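Biofilm-associated surface protein (Staphylococcus aureus, PDB 7C7U) is a cell wall-anchored, calcium-binding surface protein that takes part in biofilm formation, probably through cell adhesion and assembly into functional amyloid. Local coordinates at residues Leu198-Ala212 against Tyr367-Leu380. Residues are numbered along the deposited sequence; the frame is centred on the assembly and turned at random.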
ATOM      1  N   LEU A 198      12.596  18.506 -27.180  1.00 29.24           N
ATOM      2  CA  LEU A 198      13.201  19.363 -26.168  1.00 28.30           C
ATOM      3  C   LEU A 198      14.629  18.928 -25.876  1.00 29.10           C
ATOM      4  O   LEU A 198      15.556  19.757 -25.864  1.00 30.57           O
ATOM      5  CB  LEU A 198      12.343  19.344 -24.888  1.00 29.06           C
ATOM      6  CG  LEU A 198      11.133  20.283 -24.910  1.00 30.38           C
ATOM      7  CD1 LEU A 198      10.029  19.759 -23.966  1.00 32.09           C
ATOM      8  CD2 LEU A 198      11.561  21.698 -24.509  1.00 32.08           C
ATOM      9  N   GLU A 199      14.832  17.620 -25.656  1.00 25.95           N
ATOM     10  CA  GLU A 199      16.173  17.084 -25.437  1.00 29.35           C
ATOM     11  C   GLU A 199      17.103  17.374 -26.605  1.00 32.19           C
ATOM     12  O   GLU A 199      18.332  17.437 -26.425  1.00 29.98           O
ATOM     13  CB  GLU A 199      16.109  15.578 -25.232  1.00 29.92           C
ATOM     14  CG  GLU A 199      15.555  15.168 -23.886  1.00 41.02           C
ATOM     15  CD  GLU A 199      16.662  14.841 -22.916  1.00 51.20           C
ATOM     16  OE1 GLU A 199      17.537  14.013 -23.281  1.00 54.29           O
ATOM     17  OE2 GLU A 199      16.670  15.424 -21.805  1.00 54.83           O
ATOM     18  N   ASN A 200      16.541  17.528 -27.800  1.00 28.70           N
ATOM     19  CA  ASN A 200      17.326  17.807 -28.991  1.00 32.51           C
ATOM     20  C   ASN A 200      17.422  19.304 -29.311  1.00 31.31           C
ATOM     21  O   ASN A 200      17.957  19.667 -30.360  1.00 31.39           O
ATOM     22  CB  ASN A 200      16.751  17.004 -30.164  1.00 32.39           C
ATOM     23  CG  ASN A 200      17.102  15.524 -30.066  1.00 34.25           C
ATOM     24  OD1 ASN A 200      18.195  15.180 -29.628  1.00 36.94           O
ATOM     25  ND2 ASN A 200      16.179  14.645 -30.459  1.00 34.36           N
ATOM     26  N   ASN A 201      16.957  20.184 -28.421  1.00 32.18           N
ATOM     27  CA  ASN A 201      17.085  21.633 -28.632  1.00 33.87           C
ATOM     28  C   ASN A 201      17.540  22.319 -27.345  1.00 28.19           C
ATOM     29  O   ASN A 201      16.943  23.292 -26.888  1.00 31.94           O
ATOM     30  CB  ASN A 201      15.774  22.221 -29.150  1.00 33.97           C
ATOM     31  CG  ASN A 201      15.825  23.738 -29.324  1.00 40.69           C
ATOM     32  OD1 ASN A 201      16.840  24.295 -29.764  1.00 41.93           O
ATOM     33  ND2 ASN A 201      14.734  24.419 -28.947  1.00 38.44           N
ATOM     34  N   VAL A 202      18.629  21.821 -26.752  1.00 28.42           N
ATOM     35  CA  VAL A 202      19.097  22.323 -25.460  1.00 26.93           C
ATOM     36  C   VAL A 202      19.575  23.771 -25.569  1.00 34.28           C
ATOM     37  O   VAL A 202      20.199  24.181 -26.561  1.00 29.46           O
ATOM     38  CB  VAL A 202      20.203  21.399 -24.913  1.00 29.51           C
ATOM     39  CG1 VAL A 202      21.051  22.085 -23.831  1.00 24.07           C
ATOM     40  CG2 VAL A 202      19.568  20.087 -24.350  1.00 31.55           C
ATOM     41  N   SER A 203      19.257  24.561 -24.549  1.00 27.82           N
ATOM     42  CA  SER A 203      19.653  25.962 -24.483  1.00 31.42           C
ATOM     43  C   SER A 203      21.156  26.097 -24.262  1.00 28.89           C
ATOM     44  O   SER A 203      21.794  25.247 -23.629  1.00 29.06           O
ATOM     45  CB  SER A 203      18.905  26.642 -23.328  1.00 31.95           C
ATOM     46  OG  SER A 203      19.300  27.983 -23.133  1.00 28.12           O
ATOM     47  N   THR A 204      21.727  27.207 -24.752  1.00 29.97           N
ATOM     48  CA  THR A 204      23.110  27.495 -24.412  1.00 31.53           C
ATOM     49  C   THR A 204      23.248  28.038 -22.999  1.00 31.37           C
ATOM     50  O   THR A 204      24.362  28.037 -22.459  1.00 31.62           O
ATOM     51  CB  THR A 204      23.726  28.499 -25.399  1.00 34.31           C
ATOM     52  OG1 THR A 204      22.988  29.725 -25.355  1.00 32.98           O
ATOM     53  CG2 THR A 204      23.681  27.939 -26.816  1.00 33.08           C
ATOM     54  N   GLU A 205      22.154  28.503 -22.398  1.00 32.24           N
ATOM     55  CA  GLU A 205      22.219  29.150 -21.090  1.00 33.33           C
ATOM     56  C   GLU A 205      22.510  28.126 -20.009  1.00 30.92           C
ATOM     57  O   GLU A 205      21.777  27.140 -19.874  1.00 31.17           O
ATOM     58  CB  GLU A 205      20.902  29.839 -20.748  1.00 31.78           C
ATOM     59  CG  GLU A 205      20.493  30.922 -21.704  1.00 37.97           C
ATOM     60  CD  GLU A 205      19.504  31.883 -21.109  1.00 30.56           C
ATOM     61  OE1 GLU A 205      18.759  32.483 -21.901  1.00 36.34           O
ATOM     62  OE2 GLU A 205      19.417  31.994 -19.867  1.00 35.16           O
ATOM     63  N   ASN A 206      23.549  28.391 -19.215  1.00 26.32           N
ATOM     64  CA  ASN A 206      23.912  27.601 -18.039  1.00 31.40           C
ATOM     65  C   ASN A 206      23.943  26.119 -18.375  1.00 35.51           C
ATOM     66  O   ASN A 206      23.330  25.263 -17.715  1.00 25.88           O
ATOM     67  CB  ASN A 206      22.946  27.872 -16.900  1.00 27.18           C
ATOM     68  CG  ASN A 206      22.945  29.306 -16.495  1.00 31.53           C
ATOM     69  OD1 ASN A 206      22.115  30.083 -16.953  1.00 29.42           O
ATOM     70  ND2 ASN A 206      23.915  29.688 -15.676  1.00 33.13           N
ATOM     71  N   ASN A 207      24.717  25.837 -19.409  1.00 27.48           N
ATOM     72  CA  ASN A 207      24.705  24.558 -20.090  1.00 27.81           C
ATOM     73  C   ASN A 207      25.372  23.489 -19.255  1.00 26.24           C
ATOM     74  O   ASN A 207      25.072  22.303 -19.416  1.00 27.19           O
ATOM     75  CB  ASN A 207      25.415  24.717 -21.442  1.00 31.70           C
ATOM     76  CG  ASN A 207      25.218  23.533 -22.346  1.00 32.42           C
ATOM     77  OD1 ASN A 207      24.213  23.436 -23.043  1.00 31.19           O
ATOM     78  ND2 ASN A 207      26.179  22.615 -22.335  1.00 31.90           N
ATOM     79  N   ASN A 208      26.276  23.877 -18.362  1.00 26.15           N
ATOM     80  CA  ASN A 208      26.911  22.908 -17.473  1.00 30.94           C
ATOM     81  C   ASN A 208      26.406  22.977 -16.028  1.00 29.97           C
ATOM     82  O   ASN A 208      27.019  22.368 -15.144  1.00 30.15           O
ATOM     83  CB  ASN A 208      28.432  23.074 -17.501  1.00 36.18           C
ATOM     84  CG  ASN A 208      29.154  21.829 -17.012  1.00 40.44           C
ATOM     85  OD1 ASN A 208      28.858  20.709 -17.441  1.00 42.29           O
ATOM     86  ND2 ASN A 208      30.061  22.012 -16.061  1.00 45.09           N
ATOM     87  N   ALA A 209      25.304  23.689 -15.765  1.00 27.65           N
ATOM     88  CA  ALA A 209      24.856  23.900 -14.385  1.00 28.82           C
ATOM     89  C   ALA A 209      24.304  22.623 -13.743  1.00 26.82           C
ATOM     90  O   ALA A 209      24.518  22.370 -12.551  1.00 25.13           O
ATOM     91  CB  ALA A 209      23.786  24.997 -14.342  1.00 27.29           C
ATOM     92  N   PHE A 210      23.588  21.812 -14.495  1.00 28.80           N
ATOM     93  CA  PHE A 210      22.811  20.737 -13.892  1.00 25.93           C
ATOM     94  C   PHE A 210      23.279  19.387 -14.417  1.00 29.17           C
ATOM     95  O   PHE A 210      23.662  19.253 -15.579  1.00 25.70           O
ATOM     96  CB  PHE A 210      21.323  20.946 -14.143  1.00 24.90           C
ATOM     97  CG  PHE A 210      20.786  22.236 -13.565  1.00 23.84           C
ATOM     98  CD1 PHE A 210      20.820  22.464 -12.187  1.00 25.68           C
ATOM     99  CD2 PHE A 210      20.240  23.207 -14.389  1.00 23.72           C
ATOM    100  CE1 PHE A 210      20.321  23.655 -11.646  1.00 27.62           C
ATOM    101  CE2 PHE A 210      19.753  24.382 -13.876  1.00 30.41           C
ATOM    102  CZ  PHE A 210      19.789  24.615 -12.485  1.00 26.17           C
ATOM    103  N   LYS A 211      23.288  18.395 -13.536  1.00 26.12           N
ATOM    104  CA  LYS A 211      23.803  17.073 -13.864  1.00 27.52           C
ATOM    105  C   LYS A 211      22.696  16.115 -14.295  1.00 28.71           C
ATOM    106  O   LYS A 211      22.862  15.345 -15.249  1.00 27.51           O
ATOM    107  CB  LYS A 211      24.544  16.495 -12.651  1.00 27.56           C
ATOM    108  CG  LYS A 211      25.233  15.186 -12.905  1.00 33.19           C
ATOM    109  CD  LYS A 211      25.736  14.560 -11.605  1.00 39.77           C
ATOM    110  CE  LYS A 211      26.804  15.415 -10.941  1.00 40.19           C
ATOM    111  NZ  LYS A 211      27.909  15.728 -11.879  1.00 47.76           N
ATOM    112  N   ALA A 212      21.555  16.149 -13.624  1.00 27.21           N
ATOM    113  CA  ALA A 212      20.531  15.156 -13.933  1.00 27.08           C
ATOM    114  C   ALA A 212      19.260  15.559 -13.223  1.00 27.31           C
ATOM    115  O   ALA A 212      19.289  16.384 -12.308  1.00 24.26           O
ATOM    116  CB  ALA A 212      20.971  13.761 -13.497  1.00 26.59           C
ATOM    117  N   TYR A 367      10.282  20.338 -16.441  1.00 23.98           N
ATOM    118  CA  TYR A 367      11.529  20.816 -17.049  1.00 24.79           C
ATOM    119  C   TYR A 367      11.532  22.336 -17.041  1.00 26.17           C
ATOM    120  O   TYR A 367      10.481  22.979 -16.968  1.00 25.46           O
ATOM    121  CB  TYR A 367      11.726  20.279 -18.488  1.00 22.68           C
ATOM    122  CG  TYR A 367      10.591  20.590 -19.448  1.00 26.11           C
ATOM    123  CD1 TYR A 367       9.430  19.791 -19.483  1.00 28.74           C
ATOM    124  CD2 TYR A 367      10.668  21.662 -20.323  1.00 25.21           C
ATOM    125  CE1 TYR A 367       8.401  20.078 -20.364  1.00 27.04           C
ATOM    126  CE2 TYR A 367       9.640  21.958 -21.200  1.00 24.18           C
ATOM    127  CZ  TYR A 367       8.512  21.153 -21.220  1.00 29.13           C
ATOM    128  OH  TYR A 367       7.488  21.457 -22.084  1.00 29.06           O
ATOM    129  N   LEU A 368      12.740  22.903 -17.104  1.00 21.98           N
ATOM    130  CA  LEU A 368      12.952  24.335 -17.218  1.00 25.83           C
ATOM    131  C   LEU A 368      13.289  24.679 -18.665  1.00 23.87           C
ATOM    132  O   LEU A 368      13.977  23.923 -19.356  1.00 25.69           O
ATOM    133  CB  LEU A 368      14.101  24.804 -16.297  1.00 23.06           C
ATOM    134  CG  LEU A 368      13.776  24.737 -14.795  1.00 23.88           C
ATOM    135  CD1 LEU A 368      15.035  24.697 -13.930  1.00 25.78           C
ATOM    136  CD2 LEU A 368      12.915  25.948 -14.458  1.00 24.11           C
ATOM    137  N   THR A 369      12.834  25.848 -19.104  1.00 26.80           N
ATOM    138  CA  THR A 369      13.146  26.346 -20.439  1.00 26.75           C
ATOM    139  C   THR A 369      13.660  27.769 -20.330  1.00 28.79           C
ATOM    140  O   THR A 369      13.313  28.498 -19.401  1.00 26.30           O
ATOM    141  CB  THR A 369      11.927  26.360 -21.384  1.00 28.52           C
ATOM    142  OG1 THR A 369      10.829  27.013 -20.725  1.00 29.88           O
ATOM    143  CG2 THR A 369      11.542  24.941 -21.828  1.00 26.11           C
ATOM    144  N   ASP A 370      14.491  28.174 -21.294  1.00 27.57           N
ATOM    145  CA  ASP A 370      14.911  29.566 -21.288  1.00 29.39           C
ATOM    146  C   ASP A 370      13.799  30.428 -21.885  1.00 32.10           C
ATOM    147  O   ASP A 370      12.734  29.929 -22.276  1.00 29.05           O
ATOM    148  CB  ASP A 370      16.258  29.737 -22.015  1.00 28.27           C
ATOM    149  CG  ASP A 370      16.197  29.455 -23.516  1.00 31.44           C
ATOM    150  OD1 ASP A 370      15.105  29.421 -24.107  1.00 31.65           O
ATOM    151  OD2 ASP A 370      17.294  29.292 -24.124  1.00 34.37           O
ATOM    152  N   SER A 371      14.060  31.737 -21.999  1.00 33.66           N
ATOM    153  CA  SER A 371      13.039  32.657 -22.503  1.00 32.98           C
ATOM    154  C   SER A 371      12.696  32.430 -23.972  1.00 32.44           C
ATOM    155  O   SER A 371      11.743  33.040 -24.463  1.00 37.32           O
ATOM    156  CB  SER A 371      13.473  34.111 -22.287  1.00 38.41           C
ATOM    157  OG  SER A 371      14.713  34.401 -22.914  1.00 37.66           O
ATOM    158  N   LYS A 372      13.419  31.567 -24.683  1.00 34.76           N
ATOM    159  CA  LYS A 372      13.065  31.208 -26.051  1.00 34.22           C
ATOM    160  C   LYS A 372      12.442  29.815 -26.153  1.00 37.34           C
ATOM    161  O   LYS A 372      12.222  29.322 -27.264  1.00 39.71           O
ATOM    162  CB  LYS A 372      14.300  31.306 -26.952  1.00 39.73           C
ATOM    163  CG  LYS A 372      15.036  32.651 -26.861  1.00 42.34           C
ATOM    164  CD  LYS A 372      16.093  32.779 -27.960  1.00 51.62           C
ATOM    165  CE  LYS A 372      16.656  34.209 -28.060  1.00 50.79           C
ATOM    166  NZ  LYS A 372      17.257  34.654 -26.762  1.00 59.63           N
ATOM    167  N   GLY A 373      12.142  29.176 -25.020  1.00 33.99           N
ATOM    168  CA  GLY A 373      11.531  27.866 -25.005  1.00 32.88           C
ATOM    169  C   GLY A 373      12.483  26.697 -25.141  1.00 32.63           C
ATOM    170  O   GLY A 373      12.025  25.552 -25.212  1.00 35.81           O
ATOM    171  N   ALA A 374      13.785  26.937 -25.184  1.00 32.42           N
ATOM    172  CA  ALA A 374      14.740  25.846 -25.283  1.00 32.70           C
ATOM    173  C   ALA A 374      14.979  25.233 -23.913  1.00 27.75           C
ATOM    174  O   ALA A 374      14.922  25.918 -22.895  1.00 29.80           O
ATOM    175  CB  ALA A 374      16.057  26.329 -25.895  1.00 31.84           C
ATOM    176  N   LEU A 375      15.239  23.924 -23.900  1.00 33.08           N
ATOM    177  CA  LEU A 375      15.375  23.176 -22.652  1.00 30.01           C
ATOM    178  C   LEU A 375      16.691  23.514 -21.954  1.00 27.75           C
ATOM    179  O   LEU A 375      17.767  23.466 -22.568  1.00 27.71           O
ATOM    180  CB  LEU A 375      15.314  21.667 -22.941  1.00 28.72           C
ATOM    181  CG  LEU A 375      15.695  20.720 -21.793  1.00 28.76           C
ATOM    182  CD1 LEU A 375      14.599  20.763 -20.772  1.00 27.59           C
ATOM    183  CD2 LEU A 375      15.902  19.265 -22.247  1.00 30.07           C
ATOM    184  N   ILE A 376      16.613  23.862 -20.671  1.00 25.89           N
ATOM    185  CA  ILE A 376      17.828  23.968 -19.877  1.00 26.46           C
ATOM    186  C   ILE A 376      18.403  22.573 -19.695  1.00 23.35           C
ATOM    187  O   ILE A 376      17.706  21.653 -19.245  1.00 23.64           O
ATOM    188  CB  ILE A 376      17.552  24.642 -18.522  1.00 25.28           C
ATOM    189  CG1 ILE A 376      16.840  26.001 -18.683  1.00 24.30           C
ATOM    190  CG2 ILE A 376      18.887  24.815 -17.741  1.00 23.03           C
ATOM    191  CD1 ILE A 376      17.638  27.036 -19.545  1.00 27.84           C
ATOM    192  N   ASN A 377      19.676  22.414 -20.050  1.00 25.77           N
ATOM    193  CA  ASN A 377      20.335  21.109 -20.065  1.00 26.25           C
ATOM    194  C   ASN A 377      20.124  20.358 -18.755  1.00 25.19           C
ATOM    195  O   ASN A 377      20.423  20.870 -17.669  1.00 24.03           O
ATOM    196  CB  ASN A 377      21.828  21.289 -20.299  1.00 26.79           C
ATOM    197  CG  ASN A 377      22.505  20.049 -20.899  1.00 28.11           C
ATOM    198  OD1 ASN A 377      21.859  19.093 -21.306  1.00 25.15           O
ATOM    199  ND2 ASN A 377      23.823  20.091 -20.966  1.00 29.03           N
ATOM    200  N   ASN A 378      19.602  19.136 -18.881  1.00 28.56           N
ATOM    201  CA  ASN A 378      19.488  18.163 -17.800  1.00 27.36           C
ATOM    202  C   ASN A 378      18.466  18.562 -16.743  1.00 26.06           C
ATOM    203  O   ASN A 378      18.561  18.127 -15.594  1.00 24.88           O
ATOM    204  CB  ASN A 378      20.878  17.896 -17.173  1.00 26.80           C
ATOM    205  CG  ASN A 378      21.808  17.182 -18.147  1.00 31.09           C
ATOM    206  OD1 ASN A 378      21.336  16.416 -18.966  1.00 31.43           O
ATOM    207  ND2 ASN A 378      23.108  17.436 -18.071  1.00 27.90           N
ATOM    208  N   THR A 379      17.462  19.363 -17.098  1.00 23.64           N
ATOM    209  CA  THR A 379      16.434  19.703 -16.129  1.00 26.05           C
ATOM    210  C   THR A 379      15.116  18.975 -16.395  1.00 24.84           C
ATOM    211  O   THR A 379      14.131  19.251 -15.715  1.00 25.58           O
ATOM    212  CB  THR A 379      16.185  21.215 -16.070  1.00 24.83           C
ATOM    213  OG1 THR A 379      15.615  21.664 -17.305  1.00 24.22           O
ATOM    214  CG2 THR A 379      17.504  21.996 -15.791  1.00 21.03           C
ATOM    215  N   LEU A 380      15.084  18.039 -17.338  1.00 26.14           N
ATOM    216  CA  LEU A 380      13.859  17.295 -17.648  1.00 22.18           C
ATOM    217  C   LEU A 380      13.790  16.071 -16.745  1.00 26.39           C
ATOM    218  O   LEU A 380      14.677  15.202 -16.792  1.00 27.81           O
ATOM    219  CB  LEU A 380      13.820  16.874 -19.118  1.00 24.41           C
ATOM    220  CG  LEU A 380      12.730  15.855 -19.510  1.00 29.81           C
ATOM    221  CD1 LEU A 380      11.368  16.411 -19.215  1.00 27.81           C
ATOM    222  CD2 LEU A 380      12.837  15.429 -20.973  1.00 31.13           C
TER
HETATM  223  O   HOH W   1      14.311  22.556 -26.225  1.00 40.14           O
HETATM  224  O   HOH W   2      12.505  23.582 -27.383  1.00 39.38           O
HETATM  225  O   HOH W   3      14.271  27.447 -29.087  1.00 45.45           O
HETATM  226  O   HOH W   4      21.199  24.699 -21.024  1.00 25.72           O
HETATM  227  O   HOH W   5      16.379  33.066 -21.062  1.00 33.58           O
HETATM  228  O   HOH W   6      22.498  22.512 -17.096  1.00 25.71           O
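An ST turn at Ser203 meets an Asx turn at Asp370 where two loops pack together. Ser203 OG gives its proton to Asp370 OD2 at 2.6 Å, on the anti side and about 31° out of the carboxylate plane, and accepts from Glu205 N. Asp370 OD1 takes Lys372 N and Ala374 N from opposite faces of the carboxylate plane, so both oxygens are gripped and its rotation is fixed. Beside them, Ser203 N makes a nearly straight bond to Leu375 O (2.7 Å, 177°). Two side-chain amides continue the seam: Asn377 sends ND2 to Asn207 O at 3.0 Å, the acceptor lying near its amide plane (163° at the hydrogen), and Asn378 ND2 reaches Phe210 O at 3.1 Å. A water links the two loops, accepting from Asn377 N and donating to Ser203 O and Glu205 O. At one end Leu198 CD1 sits over a face of the Tyr367 ring, 3.8 Å from its centroid, a CH-pi contact; at the other, Thr379 CG2 comes obliquely to within 3.3 Å of Phe210 CD2, while Ile376 CG2 lies at the ring edge. Glu205 OE1 lies 4.2 Å from Asp370 OD2, a like-charge approach that the salt bridge from Glu205 OE2 to Lys245 probably eases. The contact thus ties the link between helix 193-199 and strand 210-220 to the connection from strand 359-369 to strand 381-388, with Phe210 also packed on Ile235 of strand 228-237 and on Phe241.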